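Ornithine carbamoyltransferase (Gloeobacter violaceus, PDB 3GD5) probably catalyses the reversible transfer of the carbamoyl group from carbamoyl phosphate to ornithine, giving citrulline and phosphate in arginine biosynthesis. Local coordinates at residues Pro14-Leu19 against His137-Val142; Gln26-Leu31 against Ala178-Ser183; Ala108-Ala113 against Ile129-Asp134; Asp165-Ala170 against Tyr230-Thr235; Ser172-Cys177 against Ala197-Ala202. All blocks are in the same frame, centred on the assembly; numbering follows the deposited sequence.

Interaction 1: residues Pro14-Leu19 against His137-Val142; sequences PDLLSL and HPCQVV
The His-Pro-Cys-Gln signature, which binds carbamoyl phosphate in related ornithine carbamoyltransferases, meets the N-terminal loop 14-19 through Pro138, whose ring packs against the side chains of Leu16 and Leu19. Its CG atom reaches to 3.7 Å from Leu19 N, while Pro138 CB lies 4.2 Å from Leu16 CG, the leucine and the ring sliding past each other in opposite directions. Proline suits the first turn of a helix because it has no backbone N-H to donate, and the N-H groups of that turn have no acceptor within the helix; His137 just before it is the N-cap. The helix that begins here, 138-152, turns Pro138, Val141 and Val142 towards the loop, and Leu19 spans all three with its forked end. With CG anti to the backbone N (chi1 -160°), Leu19 CD2 comes to 3.6 Å from Val141 CG1, crossing it at about a right angle, and Leu19 CD1 stands 3.9 Å from Val142 CG1. Leu16 shares backbone hydrogen bonds with Val128 and Asn130, and Leu19 N bonds to Glu136 OE2. Leu16 CD2 rests 4.2 Å from Cys139 SG; the side chain of Cys139 lies about 5 Å from that of Arg300, which binds carbamoyl phosphate in relatives.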
# COMPACT_ATOMS: atom_id res chain seq x y z
N PRO A 14 -32.02 -8.07 25.38
CA PRO A 14 -31.86 -7.08 24.30
C PRO A 14 -30.88 -7.50 23.20
O PRO A 14 -31.15 -7.28 22.02
CB PRO A 14 -31.36 -5.84 25.05
CG PRO A 14 -31.98 -6.00 26.41
CD PRO A 14 -31.77 -7.46 26.69
N ASP A 15 -29.77 -8.11 23.59
CA ASP A 15 -28.73 -8.51 22.65
C ASP A 15 -28.46 -10.01 22.54
O ASP A 15 -28.94 -10.81 23.34
CB ASP A 15 -27.42 -7.82 23.02
CG ASP A 15 -27.62 -6.36 23.41
OD1 ASP A 15 -28.08 -5.57 22.56
OD2 ASP A 15 -27.31 -6.01 24.56
N LEU A 16 -27.67 -10.37 21.53
CA LEU A 16 -27.24 -11.75 21.32
C LEU A 16 -25.75 -11.64 21.06
O LEU A 16 -25.31 -11.66 19.91
CB LEU A 16 -27.92 -12.41 20.11
CG LEU A 16 -27.32 -13.78 19.77
CD1 LEU A 16 -27.40 -14.69 21.00
CD2 LEU A 16 -28.03 -14.41 18.60
N LEU A 17 -24.99 -11.49 22.14
CA LEU A 17 -23.53 -11.35 22.11
C LEU A 17 -22.85 -12.69 22.24
O LEU A 17 -21.79 -12.93 21.67
CB LEU A 17 -23.08 -10.46 23.27
CG LEU A 17 -23.15 -8.95 23.09
CD1 LEU A 17 -24.38 -8.58 22.30
CD2 LEU A 17 -23.12 -8.28 24.45
N SER A 18 -23.48 -13.56 23.03
CA SER A 18 -22.98 -14.90 23.31
C SER A 18 -24.17 -15.83 23.24
O SER A 18 -25.30 -15.43 23.52
CB SER A 18 -22.39 -14.93 24.72
OG SER A 18 -22.33 -16.24 25.24
N LEU A 19 -23.93 -17.08 22.85
CA LEU A 19 -25.04 -18.02 22.78
C LEU A 19 -25.61 -18.18 24.19
O LEU A 19 -26.77 -18.55 24.37
CB LEU A 19 -24.57 -19.38 22.25
CG LEU A 19 -25.69 -20.26 21.68
CD1 LEU A 19 -26.36 -19.56 20.49
CD2 LEU A 19 -25.12 -21.57 21.22
N HIS A 137 -19.47 -17.42 17.94
CA HIS A 137 -20.16 -17.26 16.66
C HIS A 137 -21.55 -17.87 16.86
O HIS A 137 -21.88 -18.92 16.30
CB HIS A 137 -19.40 -17.99 15.55
CG HIS A 137 -19.83 -17.60 14.17
ND1 HIS A 137 -19.19 -18.06 13.03
CD2 HIS A 137 -20.82 -16.79 13.74
CE1 HIS A 137 -19.77 -17.54 11.96
NE2 HIS A 137 -20.76 -16.76 12.37
N PRO A 138 -22.38 -17.22 17.68
CA PRO A 138 -23.75 -17.63 18.02
C PRO A 138 -24.67 -17.94 16.85
O PRO A 138 -25.30 -19.00 16.81
CB PRO A 138 -24.27 -16.44 18.82
CG PRO A 138 -23.04 -15.91 19.47
CD PRO A 138 -22.04 -15.95 18.35
N CYS A 139 -24.75 -17.01 15.90
CA CYS A 139 -25.62 -17.19 14.75
C CYS A 139 -25.28 -18.41 13.93
O CYS A 139 -26.18 -19.07 13.43
CB CYS A 139 -25.60 -15.94 13.87
SG CYS A 139 -26.41 -14.49 14.68
N GLN A 140 -24.00 -18.72 13.80
CA GLN A 140 -23.59 -19.90 13.04
C GLN A 140 -24.21 -21.15 13.69
O GLN A 140 -24.83 -21.97 13.03
CB GLN A 140 -22.07 -20.04 13.04
CG GLN A 140 -21.55 -21.32 12.39
CD GLN A 140 -21.90 -21.43 10.92
OE1 GLN A 140 -21.62 -20.50 10.14
NE2 GLN A 140 -22.51 -22.54 10.53
N VAL A 141 -24.03 -21.25 15.00
CA VAL A 141 -24.54 -22.39 15.75
C VAL A 141 -26.05 -22.54 15.71
O VAL A 141 -26.54 -23.67 15.61
CB VAL A 141 -24.04 -22.34 17.22
CG1 VAL A 141 -24.79 -23.37 18.09
CG2 VAL A 141 -22.54 -22.63 17.24
N VAL A 142 -26.80 -21.44 15.76
CA VAL A 142 -28.25 -21.55 15.71
C VAL A 142 -28.64 -22.12 14.34
O VAL A 142 -29.65 -22.82 14.20
CB VAL A 142 -28.97 -20.17 15.94
CG1 VAL A 142 -28.43 -19.50 17.21
CG2 VAL A 142 -28.78 -19.26 14.74

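Interaction 2: residues Gln26-Leu31 against Ala178-Ser183; sequences QLHALL and AKVGMS
Val180 presents its CG1 methyl to three side chains of helix 24-39: Leu27, His28 and Leu31. The closest is Leu27, whose CD2 lies 3.8 Å from Val180 CG1, the two side chains crossing at about a right angle. The same Leu27 CD2 touches Lys179 CB at 3.7 Å, for the leucine CG is anti to the backbone N (chi1 -179°) and one methyl is carried into the corner between the two residues. One helical turn on, Leu31 CD1 approaches Val180 CG1 more loosely, at 4.2 Å. The imidazole of His28 lies obliquely at the margin, with NE2 3.9 Å from the same methyl of Val180; its ND1 is engaged by Glu24 O. The contact sits near the C-terminal end of helix 168-180. Gly181 closes it with a Schellman motif, and at its positive phi a side chain would press on the preceding carbonyl oxygen. The end of a helix from the ornithine-binding half leans on the first helix of the carbamoyl-phosphate-binding half. Lys179 contributes its aliphatic stem here, and its NZ forms a salt bridge with Asp20. The contact therefore rests on shape and burial of methyl groups, with the lysine charge and His28 ND1 satisfied elsewhere.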
# COMPACT_ATOMS: atom_id res chain seq x y z
N GLN A 26 -35.19 -19.92 25.66
CA GLN A 26 -35.09 -18.92 24.62
C GLN A 26 -34.50 -19.49 23.33
O GLN A 26 -34.91 -19.12 22.23
CB GLN A 26 -34.27 -17.74 25.15
CG GLN A 26 -34.87 -17.19 26.44
CD GLN A 26 -34.01 -16.12 27.09
OE1 GLN A 26 -32.85 -16.36 27.43
NE2 GLN A 26 -34.59 -14.94 27.28
N LEU A 27 -33.57 -20.43 23.47
CA LEU A 27 -32.95 -21.03 22.30
C LEU A 27 -33.97 -21.81 21.48
O LEU A 27 -33.98 -21.72 20.25
CB LEU A 27 -31.80 -21.95 22.73
CG LEU A 27 -31.03 -22.64 21.59
CD1 LEU A 27 -30.57 -21.61 20.56
CD2 LEU A 27 -29.85 -23.41 22.16
N HIS A 28 -34.82 -22.58 22.16
CA HIS A 28 -35.84 -23.37 21.47
C HIS A 28 -36.84 -22.47 20.75
O HIS A 28 -37.20 -22.73 19.60
CB HIS A 28 -36.57 -24.29 22.45
CG HIS A 28 -35.76 -25.46 22.90
ND1 HIS A 28 -35.04 -25.47 24.08
CD2 HIS A 28 -35.51 -26.66 22.31
CE1 HIS A 28 -34.39 -26.61 24.19
NE2 HIS A 28 -34.65 -27.35 23.13
N ALA A 29 -37.28 -21.42 21.42
CA ALA A 29 -38.22 -20.49 20.81
C ALA A 29 -37.62 -19.95 19.51
O ALA A 29 -38.27 -19.95 18.46
CB ALA A 29 -38.52 -19.35 21.77
N LEU A 30 -36.37 -19.51 19.61
CA LEU A 30 -35.65 -18.97 18.46
C LEU A 30 -35.64 -20.00 17.33
O LEU A 30 -36.01 -19.69 16.20
CB LEU A 30 -34.21 -18.64 18.87
CG LEU A 30 -33.40 -17.83 17.87
CD1 LEU A 30 -34.10 -16.50 17.61
CD2 LEU A 30 -32.00 -17.61 18.43
N LEU A 31 -35.24 -21.22 17.66
CA LEU A 31 -35.18 -22.31 16.69
C LEU A 31 -36.56 -22.57 16.07
O LEU A 31 -36.67 -22.85 14.87
CB LEU A 31 -34.64 -23.59 17.34
CG LEU A 31 -33.17 -23.56 17.76
CD1 LEU A 31 -32.81 -24.84 18.51
CD2 LEU A 31 -32.29 -23.41 16.53
N ALA A 178 -25.18 -28.37 24.56
CA ALA A 178 -25.63 -28.59 25.92
C ALA A 178 -27.05 -28.07 26.12
O ALA A 178 -27.91 -28.78 26.64
CB ALA A 178 -24.68 -27.90 26.90
N LYS A 179 -27.30 -26.84 25.69
CA LYS A 179 -28.61 -26.22 25.84
C LYS A 179 -29.80 -26.96 25.23
O LYS A 179 -30.93 -26.77 25.67
CB LYS A 179 -28.58 -24.78 25.32
CG LYS A 179 -27.82 -23.81 26.21
CD LYS A 179 -27.98 -22.39 25.70
CE LYS A 179 -27.41 -21.38 26.67
NZ LYS A 179 -25.94 -21.54 26.81
N VAL A 180 -29.57 -27.78 24.20
CA VAL A 180 -30.68 -28.52 23.60
C VAL A 180 -30.64 -29.99 24.00
O VAL A 180 -31.44 -30.79 23.52
CB VAL A 180 -30.68 -28.42 22.05
CG1 VAL A 180 -31.02 -27.00 21.62
CG2 VAL A 180 -29.34 -28.85 21.49
N GLY A 181 -29.70 -30.34 24.88
CA GLY A 181 -29.59 -31.71 25.33
C GLY A 181 -28.80 -32.60 24.40
O GLY A 181 -28.92 -33.82 24.45
N MET A 182 -28.01 -31.99 23.53
CA MET A 182 -27.20 -32.75 22.58
C MET A 182 -25.82 -32.93 23.19
O MET A 182 -25.20 -31.96 23.64
CB MET A 182 -27.10 -32.01 21.24
CG MET A 182 -26.37 -32.79 20.15
SD MET A 182 -26.19 -31.87 18.58
CE MET A 182 -27.83 -31.75 18.06
N SER A 183 -25.34 -34.17 23.22
CA SER A 183 -24.02 -34.46 23.75
C SER A 183 -22.96 -33.97 22.77
O SER A 183 -23.14 -34.07 21.55
CB SER A 183 -23.85 -35.96 24.00
OG SER A 183 -24.63 -36.39 25.10

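Interaction 3: residues Ala108-Ala113 against Ile129-Asp134; sequences AIRTFA and INALTD
Ile109, on strand 106-110, pairs in parallel with strand 128-130; the two strands belong to a beta-alpha-beta crossover whose connecting helix is 114-124. Ile109 N donates to Ile129 O at 2.9 Å in a nearly straight bond (171°), and Ile109 O accepts from Ala131 N at 2.8 Å. A beta bulge shifts the register by one residue, so that Arg110 pairs with Leu132 and the two side chains lie side by side, pointing the same way. Arg110 CG rests 3.6 Å from Ala131 CB, whose small methyl leaves room for it, and 3.7 Å from Leu132 CB. Bends at chi2 and chi3 lay the guanidinium against the leucine, with Leu132 CD1 over one face and 4.0 Å from Arg110 CZ. Arg110 binds carbamoyl phosphate in related enzymes; a serine here would probably leave Leu132 without that flat cover and the pocket without this one of its positive charges. Farther out, Phe55 of strand 50-55 borders both Arg110 and Ala131. Beyond the bulge Thr111 OG1, while donating to Ala113 O, meets Thr133 CG2, and the Thr133 hydroxyl is hydrogen-bonded to Gln114 OE1. Thr133 CA stands 3.2 Å from Thr111 O, a CA-H...O contact almost linear (174° at the hydrogen).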
# COMPACT_ATOMS: atom_id res chain seq x y z
N ALA A 108 -25.48 -5.58 13.62
CA ALA A 108 -24.93 -6.92 13.51
C ALA A 108 -23.45 -6.58 13.38
O ALA A 108 -23.05 -5.95 12.39
CB ALA A 108 -25.44 -7.59 12.26
N ILE A 109 -22.65 -6.97 14.36
CA ILE A 109 -21.24 -6.62 14.30
C ILE A 109 -20.18 -7.70 14.46
O ILE A 109 -20.30 -8.63 15.25
CB ILE A 109 -20.92 -5.44 15.27
CG1 ILE A 109 -19.66 -5.73 16.06
CG2 ILE A 109 -22.11 -5.13 16.16
CD1 ILE A 109 -19.26 -4.60 16.95
N ARG A 110 -19.11 -7.52 13.68
CA ARG A 110 -17.96 -8.41 13.65
C ARG A 110 -16.73 -7.72 14.21
O ARG A 110 -16.19 -6.81 13.57
CB ARG A 110 -17.64 -8.80 12.21
CG ARG A 110 -18.15 -10.14 11.76
CD ARG A 110 -17.11 -10.76 10.84
NE ARG A 110 -15.84 -10.91 11.54
CZ ARG A 110 -14.76 -11.51 11.04
NH1 ARG A 110 -14.78 -12.02 9.81
NH2 ARG A 110 -13.67 -11.63 11.79
N THR A 111 -16.28 -8.14 15.38
CA THR A 111 -15.06 -7.57 15.96
C THR A 111 -14.16 -8.74 16.28
O THR A 111 -14.50 -9.89 16.01
CB THR A 111 -15.31 -6.80 17.28
OG1 THR A 111 -15.92 -7.67 18.24
CG2 THR A 111 -16.20 -5.60 17.05
N PHE A 112 -13.00 -8.45 16.86
CA PHE A 112 -12.06 -9.50 17.22
C PHE A 112 -12.24 -9.80 18.70
O PHE A 112 -12.37 -10.96 19.11
CB PHE A 112 -10.63 -9.04 16.94
CG PHE A 112 -10.38 -8.71 15.50
CD1 PHE A 112 -10.42 -9.70 14.53
CD2 PHE A 112 -10.15 -7.39 15.10
CE1 PHE A 112 -10.25 -9.40 13.18
CE2 PHE A 112 -9.97 -7.08 13.76
CZ PHE A 112 -10.02 -8.08 12.79
N ALA A 113 -12.28 -8.76 19.51
CA ALA A 113 -12.45 -8.94 20.94
C ALA A 113 -13.91 -8.87 21.36
O ALA A 113 -14.64 -7.97 20.95
CB ALA A 113 -11.63 -7.90 21.70
N ILE A 129 -26.11 -7.61 17.76
CA ILE A 129 -25.95 -9.02 17.47
C ILE A 129 -24.50 -9.33 17.14
O ILE A 129 -23.86 -8.60 16.39
CB ILE A 129 -26.82 -9.44 16.28
CG1 ILE A 129 -28.29 -9.14 16.59
CG2 ILE A 129 -26.62 -10.91 15.96
CD1 ILE A 129 -29.18 -9.12 15.37
N ASN A 130 -23.99 -10.42 17.70
CA ASN A 130 -22.62 -10.84 17.45
C ASN A 130 -22.59 -11.54 16.09
O ASN A 130 -23.08 -12.66 15.96
CB ASN A 130 -22.15 -11.79 18.55
CG ASN A 130 -20.78 -12.38 18.26
OD1 ASN A 130 -20.23 -12.20 17.18
ND2 ASN A 130 -20.22 -13.10 19.23
N ALA A 131 -22.00 -10.88 15.10
CA ALA A 131 -21.89 -11.44 13.76
C ALA A 131 -20.73 -12.42 13.75
O ALA A 131 -20.70 -13.36 12.95
CB ALA A 131 -21.66 -10.33 12.74
N LEU A 132 -19.77 -12.19 14.64
CA LEU A 132 -18.61 -13.04 14.78
C LEU A 132 -17.52 -12.32 15.58
O LEU A 132 -17.24 -11.14 15.35
CB LEU A 132 -18.04 -13.43 13.41
CG LEU A 132 -17.27 -14.75 13.29
CD1 LEU A 132 -16.73 -14.91 11.88
CD2 LEU A 132 -16.13 -14.78 14.29
N THR A 133 -16.92 -13.02 16.54
CA THR A 133 -15.81 -12.46 17.32
C THR A 133 -14.78 -13.57 17.48
O THR A 133 -15.03 -14.72 17.09
CB THR A 133 -16.22 -11.97 18.75
OG1 THR A 133 -16.63 -13.08 19.55
CG2 THR A 133 -17.36 -10.94 18.67
N ASP A 134 -13.63 -13.24 18.03
CA ASP A 134 -12.60 -14.25 18.24
C ASP A 134 -13.08 -15.28 19.26
O ASP A 134 -12.62 -16.42 19.26
CB ASP A 134 -11.31 -13.59 18.74
CG ASP A 134 -10.56 -12.85 17.63
OD1 ASP A 134 -9.69 -12.03 17.97
OD2 ASP A 134 -10.82 -13.11 16.43

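Interaction 4: residues Asp165-Ala170 against Tyr230-Thr235; sequences DGNNVA and YTDVWT
Asn167 turns the two ends of its amide to different tasks, one in its own helix and one across to Asp232. Its CG sits between the backbone N and the carbonyl carbon (chi1 54°), which brings OD1 to the first turn of helix 168-180, with Asn167 as its N-cap. There Asn167 OD1 accepts from Ala170 N at 3.1 Å, nearly along the C=O axis, and weakly from Val169 N. The other end, Asn167 ND2, reaches Asp232 OD2 at 3.1 Å in a weak hydrogen bond, bent to 127°, with the amide and carboxylate planes 57° apart. Asparagine is apt here, being an acceptor and a donor in one short side chain. Were this residue an alanine, Ala170 N would probably lose its cap and Asp232 OD2 this N-H. Val169 lies beside the same carboxylate, Val169 CG1 being 3.8 Å from Asp232 OD2, and its other methyl CG2 meets Tyr230 CE1 at 4.2 Å. The tyrosine hydroxyl is hydrogen-bonded to Asp144. Asp165 OD2 lies 3.7 Å from Thr235 CB, while Asp165 OD1 is hydrogen-bonded to His245 of the second subunit. Asn168 and Asp232 bind ornithine in related enzymes. The contact thus lies at the C-terminal edge of a Rossmann-like parallel sheet, where the loop after strand 159-163 enters helix 168-180 and adjoins the end of strand 228-231; Tyr162 of the former strand touches Asn167, Val169 and Asp232.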
# COMPACT_ATOMS: atom_id res chain seq x y z
N ASP A 165 -9.65 -27.05 15.70
CA ASP A 165 -9.21 -26.03 16.65
C ASP A 165 -10.35 -25.55 17.54
O ASP A 165 -11.43 -25.23 17.05
CB ASP A 165 -8.59 -24.86 15.89
CG ASP A 165 -8.34 -23.65 16.76
OD1 ASP A 165 -8.01 -23.81 17.95
OD2 ASP A 165 -8.44 -22.52 16.24
N GLY A 166 -10.12 -25.54 18.85
CA GLY A 166 -11.14 -25.08 19.78
C GLY A 166 -11.26 -23.58 19.65
O GLY A 166 -10.64 -22.82 20.40
N ASN A 167 -12.08 -23.15 18.70
CA ASN A 167 -12.27 -21.74 18.40
C ASN A 167 -13.64 -21.19 18.76
O ASN A 167 -14.38 -21.78 19.54
CB ASN A 167 -12.04 -21.52 16.91
CG ASN A 167 -12.91 -22.44 16.06
OD1 ASN A 167 -13.88 -23.02 16.54
ND2 ASN A 167 -12.56 -22.56 14.78
N ASN A 168 -13.97 -20.05 18.16
CA ASN A 168 -15.24 -19.40 18.40
C ASN A 168 -16.46 -20.29 18.15
O ASN A 168 -17.39 -20.28 18.94
CB ASN A 168 -15.37 -18.09 17.60
CG ASN A 168 -14.81 -18.20 16.18
OD1 ASN A 168 -14.78 -19.28 15.57
ND2 ASN A 168 -14.39 -17.06 15.63
N VAL A 169 -16.46 -21.06 17.06
CA VAL A 169 -17.62 -21.91 16.78
C VAL A 169 -17.69 -23.10 17.74
O VAL A 169 -18.77 -23.53 18.13
CB VAL A 169 -17.65 -22.41 15.31
CG1 VAL A 169 -17.31 -21.26 14.37
CG2 VAL A 169 -16.70 -23.56 15.11
N ALA A 170 -16.53 -23.64 18.10
CA ALA A 170 -16.47 -24.75 19.04
C ALA A 170 -17.13 -24.26 20.32
O ALA A 170 -17.97 -24.94 20.90
CB ALA A 170 -15.02 -25.14 19.30
N TYR A 230 -18.33 -32.41 13.00
CA TYR A 230 -18.20 -30.99 12.71
C TYR A 230 -16.76 -30.53 12.72
O TYR A 230 -15.97 -30.94 13.58
CB TYR A 230 -18.98 -30.20 13.76
CG TYR A 230 -19.35 -28.78 13.39
CD1 TYR A 230 -18.37 -27.80 13.21
CD2 TYR A 230 -20.68 -28.40 13.25
CE1 TYR A 230 -18.71 -26.48 12.91
CE2 TYR A 230 -21.04 -27.10 12.95
CZ TYR A 230 -20.05 -26.14 12.78
OH TYR A 230 -20.43 -24.85 12.44
N THR A 231 -16.40 -29.69 11.77
CA THR A 231 -15.05 -29.16 11.72
C THR A 231 -15.04 -27.77 11.12
O THR A 231 -16.05 -27.31 10.58
CB THR A 231 -14.10 -30.08 10.93
OG1 THR A 231 -12.75 -29.67 11.19
CG2 THR A 231 -14.39 -30.00 9.44
N ASP A 232 -13.89 -27.12 11.21
CA ASP A 232 -13.73 -25.76 10.73
C ASP A 232 -12.27 -25.63 10.33
O ASP A 232 -11.48 -26.55 10.57
CB ASP A 232 -14.06 -24.80 11.87
CG ASP A 232 -14.11 -23.34 11.44
OD1 ASP A 232 -13.89 -23.05 10.24
OD2 ASP A 232 -14.37 -22.49 12.31
N VAL A 233 -11.90 -24.51 9.73
CA VAL A 233 -10.52 -24.31 9.31
C VAL A 233 -9.56 -24.34 10.51
O VAL A 233 -9.91 -23.91 11.60
CB VAL A 233 -10.35 -22.97 8.57
CG1 VAL A 233 -8.88 -22.61 8.46
CG2 VAL A 233 -10.96 -23.09 7.17
N TRP A 234 -8.35 -24.85 10.29
CA TRP A 234 -7.35 -24.92 11.36
C TRP A 234 -6.94 -23.51 11.80
O TRP A 234 -7.12 -22.54 11.08
CB TRP A 234 -6.11 -25.69 10.90
CG TRP A 234 -6.36 -27.15 10.57
CD1 TRP A 234 -7.36 -27.94 11.06
CD2 TRP A 234 -5.57 -27.99 9.71
NE1 TRP A 234 -7.25 -29.22 10.56
CE2 TRP A 234 -6.16 -29.28 9.74
CE3 TRP A 234 -4.43 -27.78 8.93
CZ2 TRP A 234 -5.64 -30.36 9.00
CZ3 TRP A 234 -3.91 -28.85 8.20
CH2 TRP A 234 -4.51 -30.13 8.24
N THR A 235 -6.39 -23.43 13.01
CA THR A 235 -5.95 -22.16 13.58
C THR A 235 -5.20 -21.27 12.59
O THR A 235 -4.38 -21.74 11.81
CB THR A 235 -5.05 -22.42 14.80
OG1 THR A 235 -4.86 -21.19 15.51
CG2 THR A 235 -3.69 -22.96 14.36

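Interaction 5: residues Ser172-Cys177 against Ala197-Ala202; sequences SLLLGC and AVSARA
Leu174 and Leu175 are the residues of helix 168-180 that meet helix 196-209, its neighbour on one face of the Rossmann-like sheet. The two helices belong to successive beta-alpha units and run almost parallel: the axes of segments 172-177 and 197-202 are 8° apart and approach to 8.7 Å. Leu174 points at the partner, and its CB lies 3.9 Å from Ala202 CB. An alanine suits that position because its single methyl lets the backbones draw near; Leu174 O is itself 3.7 Å from Ala202 CB. Farther along the side chain, Leu174 CD1 reaches back one turn to Val198 CG2 at 3.8 Å, crossing the valine at about a right angle, and equally close to Ser199 OG. Leu174 also touches Ile184 of strand 183-187, in the sheet. Leu175 comes next and leaves its helix from the flank. With CG anti to the carbonyl carbon (chi1 -62°), it brings CD2 to Arg201, which offers the aliphatic part of its chain here while NE forms a salt bridge with Asp20. Arginine thereby serves as an apolar neighbour and as a charge tied to the N-terminal loop. The two side chains meet at about a right angle, Leu175 CD2 resting 3.6 Å from Arg201 CG.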
# COMPACT_ATOMS: atom_id res chain seq x y z
N SER A 172 -19.32 -21.84 20.78
CA SER A 172 -20.75 -21.70 20.63
C SER A 172 -21.44 -23.05 20.49
O SER A 172 -22.59 -23.20 20.88
CB SER A 172 -21.07 -20.81 19.42
OG SER A 172 -20.74 -19.46 19.68
N LEU A 173 -20.74 -24.04 19.93
CA LEU A 173 -21.32 -25.37 19.78
C LEU A 173 -21.45 -26.00 21.17
O LEU A 173 -22.42 -26.70 21.45
CB LEU A 173 -20.44 -26.26 18.88
CG LEU A 173 -20.58 -26.05 17.37
CD1 LEU A 173 -19.48 -26.81 16.63
CD2 LEU A 173 -21.94 -26.51 16.91
N LEU A 174 -20.46 -25.75 22.02
CA LEU A 174 -20.46 -26.27 23.38
C LEU A 174 -21.69 -25.75 24.14
O LEU A 174 -22.45 -26.54 24.71
CB LEU A 174 -19.18 -25.86 24.11
CG LEU A 174 -17.90 -26.59 23.67
CD1 LEU A 174 -16.68 -26.06 24.41
CD2 LEU A 174 -18.07 -28.09 23.91
N LEU A 175 -21.88 -24.44 24.13
CA LEU A 175 -23.02 -23.84 24.82
C LEU A 175 -24.33 -24.25 24.17
O LEU A 175 -25.32 -24.52 24.86
CB LEU A 175 -22.91 -22.32 24.80
CG LEU A 175 -21.72 -21.68 25.50
CD1 LEU A 175 -21.73 -20.19 25.19
CD2 LEU A 175 -21.76 -21.95 27.01
N GLY A 176 -24.34 -24.28 22.84
CA GLY A 176 -25.54 -24.63 22.10
C GLY A 176 -25.99 -26.07 22.22
O GLY A 176 -27.16 -26.34 22.46
N CYS A 177 -25.05 -27.00 22.04
CA CYS A 177 -25.38 -28.41 22.14
C CYS A 177 -25.95 -28.69 23.53
O CYS A 177 -27.07 -29.17 23.65
CB CYS A 177 -24.13 -29.26 21.88
SG CYS A 177 -23.66 -29.31 20.12
N ALA A 197 -13.24 -21.98 30.45
CA ALA A 197 -14.39 -21.33 31.07
C ALA A 197 -15.68 -21.68 30.33
O ALA A 197 -16.72 -21.85 30.96
CB ALA A 197 -14.19 -19.82 31.09
N VAL A 198 -15.62 -21.80 29.01
CA VAL A 198 -16.84 -22.14 28.27
C VAL A 198 -17.15 -23.63 28.42
O VAL A 198 -18.31 -24.03 28.45
CB VAL A 198 -16.74 -21.76 26.77
CG1 VAL A 198 -16.22 -20.33 26.63
CG2 VAL A 198 -15.86 -22.74 26.03
N SER A 199 -16.11 -24.45 28.50
CA SER A 199 -16.29 -25.89 28.68
C SER A 199 -16.97 -26.12 30.02
O SER A 199 -17.87 -26.95 30.13
CB SER A 199 -14.94 -26.61 28.66
OG SER A 199 -14.39 -26.65 27.36
N ALA A 200 -16.52 -25.39 31.03
CA ALA A 200 -17.09 -25.50 32.37
C ALA A 200 -18.55 -25.07 32.36
O ALA A 200 -19.41 -25.74 32.92
CB ALA A 200 -16.30 -24.62 33.34
N ARG A 201 -18.82 -23.93 31.71
CA ARG A 201 -20.17 -23.40 31.61
C ARG A 201 -21.06 -24.29 30.76
O ARG A 201 -22.27 -24.34 30.96
CB ARG A 201 -20.13 -21.99 31.01
CG ARG A 201 -21.48 -21.42 30.60
CD ARG A 201 -22.49 -21.44 31.74
NE ARG A 201 -23.79 -20.94 31.33
CZ ARG A 201 -24.91 -21.07 32.04
NH1 ARG A 201 -26.05 -20.59 31.59
NH2 ARG A 201 -24.87 -21.71 33.20
N ALA A 202 -20.46 -25.00 29.81
CA ALA A 202 -21.22 -25.91 28.96
C ALA A 202 -21.62 -27.15 29.76
O ALA A 202 -22.74 -27.64 29.65
CB ALA A 202 -20.38 -26.32 27.74

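In the fold
From the N terminus, loop 14-19 is met by residues 137-142, closing the long loop of interaction 1, and interaction 3, a local strand pairing, is nested inside it. Helix 24-39 follows and waits for the end of helix 168-180: interaction 2 therefore crosses interaction 1, encloses interaction 3 and joins the two halves of the chain. Beyond interaction 1, interaction 4 opens at the start of helix 168-180 and closes at the end of strand 228-231 and the loop after it, with interaction 5 nested within; interaction 2 crosses both. Helix 168-180 serves interactions 2, 4 and 5, and its Asn168 also bonds to Thr133 of interaction 3, tying the ornithine-binding side to the carbamoyl-phosphate-binding side.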